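Local coordinates for cellulosomal scaffoldin adaptor protein B (Acetivibrio cellulolyticus, PDB 4U3S) that provides, in its third type II cohesin domain, a beta-sandwich docking module that probably binds a dockerin partner during cellulosome assembly, at residues A[37-42]-A[89-94]; A[3-8]-A[128-133]; A[21-26]-A[110-115]; A[141-146]-A[155-160]; A[43-48]-A[120-125]. All blocks are in the same frame, centred on the assembly; numbering follows the deposited sequence.

Contact 1: A[37-42]-A[89-94]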
# COMPACT_ATOMS: atom_id res chain seq x y z
N VAL A 37 -2.09 -4.37 8.69
CA VAL A 37 -3.42 -4.56 9.25
C VAL A 37 -4.27 -3.33 9.09
O VAL A 37 -3.78 -2.19 9.11
CB VAL A 37 -3.41 -5.01 10.75
CG1 VAL A 37 -2.80 -6.37 10.92
CG2 VAL A 37 -2.74 -4.00 11.67
N ASN A 38 -5.57 -3.58 8.95
CA ASN A 38 -6.57 -2.55 8.80
C ASN A 38 -7.51 -2.64 10.00
O ASN A 38 -8.09 -3.69 10.27
CB ASN A 38 -7.32 -2.78 7.49
CG ASN A 38 -8.13 -1.58 7.07
OD1 ASN A 38 -7.57 -0.59 6.57
ND2 ASN A 38 -9.46 -1.65 7.30
N ILE A 39 -7.70 -1.53 10.69
CA ILE A 39 -8.42 -1.50 11.97
C ILE A 39 -9.52 -0.45 11.89
O ILE A 39 -9.29 0.66 11.42
CB ILE A 39 -7.45 -1.15 13.10
CG1 ILE A 39 -6.43 -2.28 13.30
CG2 ILE A 39 -8.19 -0.85 14.39
CD1 ILE A 39 -5.27 -1.89 14.19
N LYS A 40 -10.70 -0.83 12.37
CA LYS A 40 -11.89 0.02 12.38
C LYS A 40 -12.23 0.36 13.81
O LYS A 40 -12.32 -0.54 14.66
CB LYS A 40 -13.09 -0.73 11.75
CG LYS A 40 -14.36 0.12 11.63
CD LYS A 40 -14.20 1.20 10.56
CE LYS A 40 -15.41 2.13 10.45
NZ LYS A 40 -15.54 3.07 11.59
N TYR A 41 -12.42 1.65 14.06
CA TYR A 41 -12.88 2.16 15.35
C TYR A 41 -13.93 3.24 15.11
O TYR A 41 -14.12 3.68 13.98
CB TYR A 41 -11.71 2.72 16.16
CG TYR A 41 -11.00 3.94 15.57
CD1 TYR A 41 -10.13 3.83 14.50
CD2 TYR A 41 -11.20 5.20 16.12
CE1 TYR A 41 -9.49 4.94 13.96
CE2 TYR A 41 -10.56 6.32 15.59
CZ TYR A 41 -9.70 6.18 14.51
OH TYR A 41 -9.07 7.28 13.98
N ASP A 42 -14.64 3.62 16.16
CA ASP A 42 -15.65 4.68 16.08
C ASP A 42 -14.99 6.00 16.46
O ASP A 42 -14.69 6.21 17.65
CB ASP A 42 -16.79 4.40 17.08
CG ASP A 42 -17.93 5.37 16.94
OD1 ASP A 42 -17.72 6.47 16.40
OD2 ASP A 42 -19.04 5.02 17.36
N LEU A 89 -7.71 2.88 10.64
CA LEU A 89 -6.25 2.88 10.64
C LEU A 89 -5.74 1.76 9.75
O LEU A 89 -6.32 0.65 9.69
CB LEU A 89 -5.68 2.67 12.03
CG LEU A 89 -6.21 3.58 13.14
CD1 LEU A 89 -5.54 3.24 14.45
CD2 LEU A 89 -6.05 5.04 12.74
N ASN A 90 -4.66 2.06 9.03
CA ASN A 90 -3.95 1.06 8.30
C ASN A 90 -2.46 1.18 8.57
O ASN A 90 -1.86 2.22 8.30
CB ASN A 90 -4.25 1.19 6.82
CG ASN A 90 -3.82 -0.03 6.07
OD1 ASN A 90 -2.65 -0.20 5.77
ND2 ASN A 90 -4.76 -0.90 5.79
N LEU A 91 -1.91 0.13 9.15
CA LEU A 91 -0.56 0.12 9.72
C LEU A 91 0.22 -0.99 9.06
O LEU A 91 -0.32 -2.06 8.81
CB LEU A 91 -0.68 -0.24 11.21
CG LEU A 91 -1.77 0.40 12.06
CD1 LEU A 91 -1.88 -0.29 13.39
CD2 LEU A 91 -1.32 1.83 12.26
N SER A 92 1.49 -0.79 8.79
CA SER A 92 2.32 -1.83 8.25
C SER A 92 3.78 -1.67 8.70
O SER A 92 4.24 -0.54 8.89
CB SER A 92 2.29 -1.77 6.72
OG SER A 92 3.07 -2.86 6.24
N ARG A 93 4.46 -2.80 8.90
CA ARG A 93 5.90 -2.78 9.15
C ARG A 93 6.49 -4.08 8.62
O ARG A 93 5.82 -5.13 8.68
CB ARG A 93 6.19 -2.63 10.63
CG ARG A 93 7.64 -2.40 11.00
CD ARG A 93 7.77 -2.09 12.50
NE ARG A 93 9.19 -1.97 12.83
CZ ARG A 93 9.87 -0.83 12.92
NH1 ARG A 93 9.28 0.33 12.76
NH2 ARG A 93 11.18 -0.86 13.16
N SER A 94 7.72 -4.02 8.10
CA SER A 94 8.31 -5.18 7.45
C SER A 94 9.80 -5.00 7.31
O SER A 94 10.31 -3.91 7.39
CB SER A 94 7.69 -5.40 6.06
OG SER A 94 7.92 -4.25 5.21
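Asn38 and Asn90, which face each other as a non-hydrogen-bonded antiparallel pair, share one first torsion: in both, CG lies anti to the backbone N (chi1 -165°). Each amide is thereby directed to the same face of the strand pair, and Asn90 ND2 gives a hydrogen bond of 2.9 Å to Asn38 OD1. The bond is nearly straight (174° at the hydrogen) and arrives in the carbonyl plane on a lone pair, although the two amide planes are turned 51° apart. On either side of this pair the backbones are doubly bonded. Val37 N reaches Leu91 O at 2.9 Å and Leu91 N returns to Val37 O at 3.0 Å, while Ile39 N and Leu89 O, as well as Leu89 N and Ile39 O, lie 2.8 Å apart. The other face, with Val37, Ile39, Leu89 and Leu91, is apolar; here Ile39 CD1 touches Leu91 CD1 at 3.8 Å. Just past the paired residues the Tyr41 ring, its CG set between backbone N and carbonyl carbon, brings CE1 obliquely to Leu89 CG at 3.6 Å. The remaining amide atoms extend the network, Asn38 ND2 to Glu131 O and Asn90 OD1 to Gln36 NE2. Strand 32-40 thus has strand 88-95 as one neighbour and bonds also to strands 129-130 and 143-147, while Asn90 packs on a polar side chain of the other protein chain in the assembly.

Contact 2: A[3-8]-A[128-133]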
# COMPACT_ATOMS: atom_id res chain seq x y z
N SER A 3 -1.66 -20.84 15.91
CA SER A 3 -1.12 -19.59 15.34
C SER A 3 -2.22 -18.55 15.21
O SER A 3 -3.36 -18.89 14.84
CB SER A 3 -0.51 -19.89 13.97
OG SER A 3 0.47 -20.89 14.10
N TYR A 4 -1.90 -17.28 15.47
CA TYR A 4 -2.91 -16.22 15.44
C TYR A 4 -2.31 -14.84 15.46
O TYR A 4 -1.12 -14.67 15.76
CB TYR A 4 -3.89 -16.33 16.62
CG TYR A 4 -3.28 -16.17 18.01
CD1 TYR A 4 -2.99 -14.93 18.54
CD2 TYR A 4 -3.05 -17.29 18.82
CE1 TYR A 4 -2.44 -14.79 19.80
CE2 TYR A 4 -2.50 -17.16 20.08
CZ TYR A 4 -2.22 -15.91 20.57
OH TYR A 4 -1.67 -15.75 21.81
N ILE A 5 -3.16 -13.89 15.12
CA ILE A 5 -2.89 -12.47 15.31
C ILE A 5 -4.07 -11.95 16.14
O ILE A 5 -5.22 -12.41 15.97
CB ILE A 5 -2.72 -11.69 13.99
CG1 ILE A 5 -2.40 -10.21 14.31
CG2 ILE A 5 -3.96 -11.81 13.11
CD1 ILE A 5 -1.94 -9.45 13.10
N THR A 6 -3.80 -11.03 17.06
CA THR A 6 -4.83 -10.51 17.93
C THR A 6 -4.47 -9.09 18.30
O THR A 6 -3.39 -8.59 17.94
CB THR A 6 -5.00 -11.41 19.18
OG1 THR A 6 -6.23 -11.10 19.85
CG2 THR A 6 -3.82 -11.25 20.14
N MET A 7 -5.39 -8.43 18.98
CA MET A 7 -5.10 -7.17 19.70
C MET A 7 -5.44 -7.35 21.18
O MET A 7 -6.47 -7.93 21.54
CB MET A 7 -5.93 -6.02 19.15
CG MET A 7 -5.36 -5.33 17.95
SD MET A 7 -6.38 -3.92 17.44
CE MET A 7 -7.73 -4.74 16.58
N ASN A 8 -4.56 -6.83 22.03
CA ASN A 8 -4.76 -6.81 23.47
C ASN A 8 -4.72 -5.37 23.92
O ASN A 8 -3.83 -4.63 23.50
CB ASN A 8 -3.63 -7.57 24.17
CG ASN A 8 -3.52 -9.01 23.71
OD1 ASN A 8 -2.43 -9.49 23.37
ND2 ASN A 8 -4.64 -9.69 23.65
N VAL A 128 -12.99 -1.97 18.81
CA VAL A 128 -11.92 -1.80 17.86
C VAL A 128 -11.74 -3.18 17.28
O VAL A 128 -11.61 -4.14 18.03
CB VAL A 128 -10.65 -1.30 18.56
CG1 VAL A 128 -9.50 -1.16 17.56
CG2 VAL A 128 -10.92 0.04 19.20
N VAL A 129 -11.77 -3.30 15.96
CA VAL A 129 -11.63 -4.59 15.32
C VAL A 129 -10.75 -4.49 14.08
O VAL A 129 -10.67 -3.43 13.43
CB VAL A 129 -13.00 -5.17 14.88
CG1 VAL A 129 -13.89 -5.49 16.08
CG2 VAL A 129 -13.72 -4.26 13.91
N PHE A 130 -10.10 -5.60 13.76
CA PHE A 130 -9.55 -5.75 12.42
C PHE A 130 -10.72 -5.81 11.45
O PHE A 130 -11.72 -6.48 11.71
CB PHE A 130 -8.74 -7.04 12.28
CG PHE A 130 -7.57 -7.14 13.19
CD1 PHE A 130 -6.45 -6.32 13.01
CD2 PHE A 130 -7.57 -8.03 14.23
CE1 PHE A 130 -5.37 -6.42 13.87
CE2 PHE A 130 -6.48 -8.13 15.08
CZ PHE A 130 -5.37 -7.33 14.89
N GLU A 131 -10.60 -5.12 10.32
CA GLU A 131 -11.67 -5.07 9.33
C GLU A 131 -11.16 -5.13 7.89
O GLU A 131 -10.16 -4.50 7.57
CB GLU A 131 -12.49 -3.78 9.51
CG GLU A 131 -13.73 -3.73 8.65
CD GLU A 131 -14.51 -2.45 8.79
OE1 GLU A 131 -14.13 -1.45 8.14
OE2 GLU A 131 -15.51 -2.47 9.51
N HIS A 132 -11.90 -5.85 7.04
CA HIS A 132 -11.59 -5.93 5.61
C HIS A 132 -11.39 -4.55 4.98
O HIS A 132 -12.09 -3.58 5.29
CB HIS A 132 -12.68 -6.69 4.84
CG HIS A 132 -12.36 -6.87 3.39
ND1 HIS A 132 -11.50 -7.86 2.93
CD2 HIS A 132 -12.74 -6.16 2.29
CE1 HIS A 132 -11.37 -7.75 1.62
NE2 HIS A 132 -12.10 -6.73 1.21
N SER A 133 -10.38 -4.48 4.12
CA SER A 133 -10.16 -3.33 3.28
C SER A 133 -9.99 -3.75 1.82
O SER A 133 -9.26 -4.69 1.51
CB SER A 133 -8.88 -2.61 3.71
OG SER A 133 -8.61 -1.50 2.89
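Met7 reaches across to Phe130 with nearly the whole of its side chain. CB leaves strand 4-9 in the direction of segment 128-133, and CG, the next atom out, comes in past the rim of the aromatic ring, 3.7 Å from Phe130 CZ. SD passes obliquely above the ring, 4.7 Å from the Phe130 centroid, and also approaches Val128 CG1 at 4.2 Å. A bend at the last torsion (chi3 -78°) then folds CE back over the ring. This methyl sits 3.8 Å from the Phe130 centroid and only 6° off the ring normal, so the CH-pi contact is centred on the face rather than displaced to its rim. The same CE abuts the backbone as well, lying 3.9 Å from Val129 C, and it touches Val128 CG1 at 4.1 Å. Two further residues of strand 4-9 reach the ring from elsewhere: Thr6 O lies at its edge, near the plane and 3.8 Å from Phe130 CZ, whereas Ile5 CG1 comes to that carbon obliquely. Thr6 directs its hydroxyl to Ile160 O, and Phe130 N is bonded to Gln161 OE1. Strands 4-9 and 129-130 belong to different sheets. A Met-aromatic contact between buried side chains therefore joins the two layers, an arrangement in keeping with the interior of the jelly-roll beta sandwich of cohesins.

Contact 3: A[21-26]-A[110-115]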
# COMPACT_ATOMS: atom_id res chain seq x y z
N LYS A 21 -4.08 1.50 25.31
CA LYS A 21 -3.03 1.06 24.41
C LYS A 21 -3.46 -0.26 23.81
O LYS A 21 -3.65 -1.23 24.53
CB LYS A 21 -1.69 0.89 25.14
CG LYS A 21 -1.09 2.18 25.70
CD LYS A 21 0.30 1.91 26.28
CE LYS A 21 0.82 3.05 27.14
NZ LYS A 21 2.30 3.16 27.02
N ALA A 22 -3.62 -0.28 22.49
CA ALA A 22 -3.96 -1.49 21.76
C ALA A 22 -2.70 -2.08 21.16
O ALA A 22 -2.04 -1.47 20.34
CB ALA A 22 -4.98 -1.20 20.69
N THR A 23 -2.32 -3.26 21.61
CA THR A 23 -1.15 -3.92 21.07
C THR A 23 -1.54 -5.03 20.10
O THR A 23 -2.30 -5.95 20.45
CB THR A 23 -0.28 -4.53 22.19
OG1 THR A 23 0.25 -3.48 23.01
CG2 THR A 23 0.88 -5.29 21.57
N VAL A 24 -0.99 -4.95 18.90
CA VAL A 24 -1.13 -6.04 17.93
C VAL A 24 -0.04 -7.07 18.21
O VAL A 24 1.14 -6.72 18.24
CB VAL A 24 -1.00 -5.54 16.48
CG1 VAL A 24 -1.26 -6.69 15.52
CG2 VAL A 24 -1.99 -4.41 16.25
N LYS A 25 -0.46 -8.32 18.36
CA LYS A 25 0.40 -9.40 18.84
C LYS A 25 0.21 -10.61 17.92
O LYS A 25 -0.90 -10.90 17.47
CB LYS A 25 0.02 -9.77 20.26
CG LYS A 25 0.94 -10.79 20.90
CD LYS A 25 0.21 -11.66 21.90
CE LYS A 25 1.13 -12.72 22.50
NZ LYS A 25 1.70 -13.65 21.48
N ILE A 26 1.31 -11.27 17.57
CA ILE A 26 1.25 -12.55 16.84
C ILE A 26 1.76 -13.71 17.67
O ILE A 26 2.54 -13.55 18.64
CB ILE A 26 1.97 -12.52 15.46
CG1 ILE A 26 3.48 -12.35 15.63
CG2 ILE A 26 1.43 -11.37 14.60
CD1 ILE A 26 4.28 -12.48 14.36
N THR A 110 6.76 -14.91 17.30
CA THR A 110 5.81 -14.69 18.35
C THR A 110 6.22 -13.42 19.06
O THR A 110 7.39 -13.26 19.44
CB THR A 110 5.80 -15.87 19.37
OG1 THR A 110 5.35 -17.07 18.73
CG2 THR A 110 4.92 -15.56 20.57
N GLY A 111 5.26 -12.53 19.27
CA GLY A 111 5.48 -11.29 20.00
C GLY A 111 4.64 -10.14 19.50
O GLY A 111 3.86 -10.27 18.56
N THR A 112 4.81 -9.01 20.16
CA THR A 112 4.08 -7.80 19.76
C THR A 112 4.69 -7.18 18.52
O THR A 112 5.90 -7.24 18.32
CB THR A 112 4.06 -6.78 20.89
OG1 THR A 112 5.39 -6.33 21.15
CG2 THR A 112 3.48 -7.38 22.18
N VAL A 113 3.84 -6.60 17.68
CA VAL A 113 4.31 -6.03 16.41
C VAL A 113 3.98 -4.57 16.22
O VAL A 113 4.61 -3.88 15.41
CB VAL A 113 3.83 -6.82 15.20
CG1 VAL A 113 4.32 -8.25 15.27
CG2 VAL A 113 2.31 -6.71 14.99
N ALA A 114 2.99 -4.09 16.95
CA ALA A 114 2.60 -2.70 16.86
C ALA A 114 1.80 -2.30 18.08
O ALA A 114 1.11 -3.13 18.70
CB ALA A 114 1.77 -2.47 15.62
N VAL A 115 1.85 -1.01 18.39
CA VAL A 115 1.01 -0.44 19.43
C VAL A 115 0.37 0.84 18.88
O VAL A 115 1.03 1.66 18.23
CB VAL A 115 1.76 -0.15 20.75
CG1 VAL A 115 0.78 0.10 21.88
CG2 VAL A 115 2.67 -1.31 21.14
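A classic beta bulge sits where Val24 faces both Val113 and Ala114. Val24 O takes a hydrogen bond of 2.8 Å from Val113 N and a weak one of 3.5 Å from Ala114 N, while Val24 N is bonded to Ala114 O at 2.8 Å. The extra residue shifts the register by one, so that Thr23 pairs with Val115 but Lys25 with Thr112. It also turns the Val113 side chain so that CG2 packs on Val24 CG1 at 3.6 Å. On the other face Thr23 CG2 and Thr112 CG2 are only 3.4 Å apart, tighter than usual for two methyls. Strands 19-27 and 111-120 are antiparallel neighbours in the mixed sheet of the cohesin sandwich; Val24 also touches Ile5 and Met7 of strand 4-9, next in the same sheet. Beyond the bulge regular pairing resumes, with Ile26 N bonded to Gly111 O at 2.9 Å. A CB on Gly111 (phi 147°, psi 179°) would press against Thr110 O, which calls for glycine. Gly111 N gives a 3.0 Å bond to Ile26 O. Lys25, bent at chi2 and chi4 (-61°), curls NZ back to Ile26 O at 3.0 Å, from the opposite face of that carbonyl plane.

Contact 4: A[141-146]-A[155-160]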
# COMPACT_ATOMS: atom_id res chain seq x y z
N ILE A 141 -9.75 -11.10 7.36
CA ILE A 141 -10.37 -10.10 8.21
C ILE A 141 -9.43 -8.90 8.39
O ILE A 141 -9.12 -8.54 9.50
CB ILE A 141 -10.80 -10.66 9.59
CG1 ILE A 141 -11.48 -12.02 9.44
CG2 ILE A 141 -11.75 -9.69 10.26
CD1 ILE A 141 -12.03 -12.60 10.73
N GLY A 142 -8.96 -8.32 7.29
CA GLY A 142 -8.15 -7.09 7.39
C GLY A 142 -6.72 -7.26 7.82
O GLY A 142 -6.09 -6.31 8.24
N THR A 143 -6.21 -8.50 7.72
CA THR A 143 -4.83 -8.80 8.09
C THR A 143 -4.10 -9.48 6.95
O THR A 143 -4.64 -10.38 6.27
CB THR A 143 -4.71 -9.69 9.36
OG1 THR A 143 -5.10 -11.04 9.10
CG2 THR A 143 -5.52 -9.12 10.50
N THR A 144 -2.85 -9.06 6.75
CA THR A 144 -1.94 -9.78 5.87
C THR A 144 -0.60 -9.93 6.55
O THR A 144 -0.03 -8.94 7.03
CB THR A 144 -1.75 -9.05 4.51
OG1 THR A 144 -1.31 -7.71 4.74
CG2 THR A 144 -3.03 -9.02 3.71
N LEU A 145 -0.15 -11.16 6.68
CA LEU A 145 1.14 -11.48 7.29
C LEU A 145 2.05 -12.09 6.24
O LEU A 145 1.56 -12.74 5.30
CB LEU A 145 0.97 -12.44 8.46
CG LEU A 145 -0.09 -12.00 9.47
CD1 LEU A 145 -0.27 -13.09 10.52
CD2 LEU A 145 0.26 -10.65 10.10
N PHE A 146 3.36 -11.90 6.40
CA PHE A 146 4.34 -12.28 5.39
C PHE A 146 5.51 -13.02 6.02
O PHE A 146 5.82 -12.82 7.18
CB PHE A 146 4.86 -11.02 4.68
CG PHE A 146 3.78 -10.30 3.90
CD1 PHE A 146 2.94 -9.42 4.54
CD2 PHE A 146 3.59 -10.54 2.57
CE1 PHE A 146 1.91 -8.79 3.85
CE2 PHE A 146 2.58 -9.88 1.86
CZ PHE A 146 1.74 -9.02 2.51
N SER A 155 -2.78 -18.94 4.84
CA SER A 155 -3.54 -19.90 5.62
C SER A 155 -2.77 -20.16 6.89
O SER A 155 -1.64 -19.71 7.04
CB SER A 155 -3.71 -21.20 4.81
OG SER A 155 -2.50 -21.96 4.83
N GLY A 156 -3.39 -20.88 7.81
CA GLY A 156 -2.70 -21.35 9.00
C GLY A 156 -2.74 -20.48 10.24
O GLY A 156 -2.21 -20.87 11.26
N TYR A 157 -3.36 -19.31 10.19
CA TYR A 157 -3.54 -18.52 11.41
C TYR A 157 -4.97 -17.99 11.55
O TYR A 157 -5.66 -17.79 10.56
CB TYR A 157 -2.52 -17.37 11.48
CG TYR A 157 -2.79 -16.22 10.52
CD1 TYR A 157 -2.30 -16.24 9.22
CD2 TYR A 157 -3.51 -15.11 10.93
CE1 TYR A 157 -2.54 -15.19 8.34
CE2 TYR A 157 -3.76 -14.06 10.06
CZ TYR A 157 -3.26 -14.10 8.77
OH TYR A 157 -3.54 -13.04 7.92
N SER A 158 -5.37 -17.74 12.79
CA SER A 158 -6.68 -17.22 13.14
C SER A 158 -6.53 -15.74 13.48
O SER A 158 -5.47 -15.29 13.90
CB SER A 158 -7.27 -17.94 14.36
OG SER A 158 -7.40 -19.33 14.13
N VAL A 159 -7.61 -15.01 13.28
CA VAL A 159 -7.73 -13.63 13.72
C VAL A 159 -8.64 -13.59 14.95
O VAL A 159 -9.81 -13.99 14.91
CB VAL A 159 -8.26 -12.72 12.61
CG1 VAL A 159 -8.39 -11.28 13.11
CG2 VAL A 159 -7.32 -12.78 11.42
N ILE A 160 -8.07 -13.12 16.06
CA ILE A 160 -8.83 -13.08 17.30
C ILE A 160 -9.05 -11.62 17.64
O ILE A 160 -8.11 -10.90 17.98
CB ILE A 160 -8.10 -13.80 18.47
CG1 ILE A 160 -7.72 -15.21 18.05
CG2 ILE A 160 -8.97 -13.76 19.70
CD1 ILE A 160 -6.63 -15.82 18.91
O HOH W 1 -2.12 -13.12 5.50
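The Tyr157 ring takes Leu145 CD1 over one face and has Thr143 OG1 and a water at its edge. CD1 of Leu145 is 3.5 Å from the Tyr157 centroid and 9° off the ring normal, a CH-pi contact placed squarely over the middle of the ring. The contact joins the two sheets of the beta sandwich: strand 143-147 belongs to the antiparallel sheet, whereas segment 155-160 runs into strand 158-160, which lies parallel to strand 4-9 in the other sheet. Tyr157 can span the distance because its CG stands between backbone N and carbonyl carbon (chi1 73°), carrying the ring toward strand 143-147. There Tyr157 OH and Thr143 OG1 are hydrogen-bonded at 2.8 Å, and Thr143 OG1 is bonded to Ile140 O as well, which ties the tyrosine tip to the turn ahead of the strand. Ile5, Ile29 and Ile140 also pack on Tyr157. Further along, Val159 and Thr143 reach toward each other tip to tip, with their CG2 methyls 4.2 Å apart. Ile141 CD1 meets Val159 CB at the same separation near the surface, where a bound buffer molecule lies about 4 Å from the Ile141 side chain. A water completes the link, accepting from Leu145 N at 3.0 Å and hydrogen-bonded to Tyr157 OH at 2.8 Å.

Contact 5: A[43-48]-A[120-125]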
# COMPACT_ATOMS: atom_id res chain seq x y z
N PRO A 43 -14.77 6.88 15.47
CA PRO A 43 -14.02 8.12 15.74
C PRO A 43 -14.75 9.15 16.59
O PRO A 43 -14.15 10.15 16.99
CB PRO A 43 -13.75 8.68 14.33
CG PRO A 43 -14.88 8.21 13.52
CD PRO A 43 -15.31 6.87 14.10
N THR A 44 -16.03 8.93 16.85
CA THR A 44 -16.79 9.78 17.77
C THR A 44 -16.58 9.33 19.21
O THR A 44 -16.77 10.10 20.14
CB THR A 44 -18.30 9.78 17.47
OG1 THR A 44 -18.88 8.51 17.79
CG2 THR A 44 -18.56 10.13 16.00
N VAL A 45 -16.17 8.08 19.39
CA VAL A 45 -15.96 7.52 20.74
C VAL A 45 -14.48 7.49 21.10
O VAL A 45 -14.12 7.79 22.25
CB VAL A 45 -16.56 6.11 20.85
CG1 VAL A 45 -16.40 5.56 22.25
CG2 VAL A 45 -18.03 6.12 20.45
N LEU A 46 -13.61 7.16 20.14
CA LEU A 46 -12.20 7.01 20.40
C LEU A 46 -11.39 7.83 19.41
O LEU A 46 -11.72 7.87 18.24
CB LEU A 46 -11.77 5.54 20.31
CG LEU A 46 -12.44 4.52 21.22
CD1 LEU A 46 -11.90 3.13 20.95
CD2 LEU A 46 -12.28 4.88 22.69
N GLN A 47 -10.36 8.52 19.92
CA GLN A 47 -9.42 9.25 19.08
C GLN A 47 -8.12 8.48 19.04
O GLN A 47 -7.51 8.23 20.10
CB GLN A 47 -9.17 10.63 19.69
CG GLN A 47 -8.16 11.46 18.96
CD GLN A 47 -7.87 12.76 19.67
OE1 GLN A 47 -7.83 12.81 20.91
NE2 GLN A 47 -7.74 13.83 18.92
N ALA A 48 -7.67 8.14 17.83
CA ALA A 48 -6.40 7.48 17.68
C ALA A 48 -5.26 8.44 18.03
O ALA A 48 -5.25 9.58 17.55
CB ALA A 48 -6.24 6.98 16.24
N ALA A 120 -10.27 8.08 24.94
CA ALA A 120 -11.72 8.10 25.00
C ALA A 120 -12.27 9.52 24.87
O ALA A 120 -11.84 10.43 25.58
CB ALA A 120 -12.21 7.44 26.28
N LEU A 121 -13.20 9.69 23.94
CA LEU A 121 -13.92 10.96 23.76
C LEU A 121 -15.25 10.88 24.47
O LEU A 121 -15.73 11.88 24.98
CB LEU A 121 -14.18 11.22 22.28
CG LEU A 121 -12.93 11.20 21.39
CD1 LEU A 121 -13.31 11.36 19.93
CD2 LEU A 121 -11.96 12.30 21.83
N GLN A 122 -15.86 9.69 24.43
CA GLN A 122 -17.09 9.41 25.16
C GLN A 122 -16.91 8.13 25.93
O GLN A 122 -16.05 7.30 25.61
CB GLN A 122 -18.27 9.21 24.22
CG GLN A 122 -18.54 10.29 23.19
CD GLN A 122 -19.73 9.91 22.32
OE1 GLN A 122 -20.85 9.75 22.82
NE2 GLN A 122 -19.49 9.72 21.04
N LYS A 123 -17.77 7.94 26.91
CA LYS A 123 -17.70 6.82 27.83
C LYS A 123 -18.34 5.52 27.31
O LYS A 123 -18.08 4.45 27.85
CB LYS A 123 -18.37 7.26 29.15
CG LYS A 123 -18.35 6.26 30.27
CD LYS A 123 -16.95 5.82 30.63
CE LYS A 123 -16.97 4.95 31.87
NZ LYS A 123 -15.61 4.51 32.22
N LYS A 124 -19.15 5.60 26.26
CA LYS A 124 -20.00 4.47 25.86
C LYS A 124 -19.30 3.25 25.25
O LYS A 124 -18.15 3.32 24.82
CB LYS A 124 -21.13 4.95 24.94
CG LYS A 124 -20.70 5.45 23.58
CD LYS A 124 -21.91 5.80 22.74
CE LYS A 124 -21.55 5.87 21.27
NZ LYS A 124 -22.68 6.37 20.45
N ALA A 125 -20.01 2.13 25.21
CA ALA A 125 -19.43 0.87 24.78
C ALA A 125 -19.07 0.94 23.31
O ALA A 125 -19.83 1.43 22.49
CB ALA A 125 -20.39 -0.29 25.02
O HOH W 2 -21.25 6.31 17.96
O HOH W 3 -21.22 8.97 19.03
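Ala120, the last residue of strand 111-120, faces Leu46 as a non-hydrogen-bonded antiparallel pair, and Leu46 CD2 packs against Ala120 CA at 4.0 Å. Leu121 follows with a short, nearly straight backbone bond, its N 2.7 Å from Val45 O. Its side chain lies across the other segment: CD1 stands 3.3 Å from Pro43 O, while CD2 rests on Gln47 CB at 3.9 Å. Gln122 N adds a weak second bond to Val45 O. With CG anti to the carbonyl carbon (chi1 -53°) and the chain extended beyond it, Gln122 brings NE2 to Thr44 O at 2.9 Å; the bond is almost straight (175°), yet its donor stands 72° out of the carbonyl plane. Lys124 crosses Val45 at about a right angle, its CE 3.6 Å from Val45 CG2. One water accepts from Lys124 NZ and donates to Thr44 OG1; a second donates to Thr44 OG1, accepts from Gln122 NE2 and is only weakly bonded to Lys124 NZ. Thr44 OG1 is bonded to Asp42 OD1 too. Strands 46-49 and 111-120 are antiparallel neighbours, and the arrangement is that of a sheet end in the cohesin beta sandwich, where paired strands give way to loops.

In the fold
Contacts 1 and 3 pair strands within the two different sheets, their centres about 12 Å apart, and contacts 2 and 4 span the gap between those sheets. The two bridging contacts lie close together (centres about 8 Å apart) and are bonded to each other, as from Ile160 N to Ile5 O at 2.9 Å. Contact 2 is also joined to both strand pairs: Val129 O to Lys40 N of contact 1, Asn8 O to Thr23 N of contact 3, each at 2.8 Å. Contact 5 stands at the far end, its centre about 27 Å from that of contact 4, but meets contact 1 where Tyr41 CE2 packs against Leu46 O. The other protein chain touches contact 1 and Phe146 of contact 4.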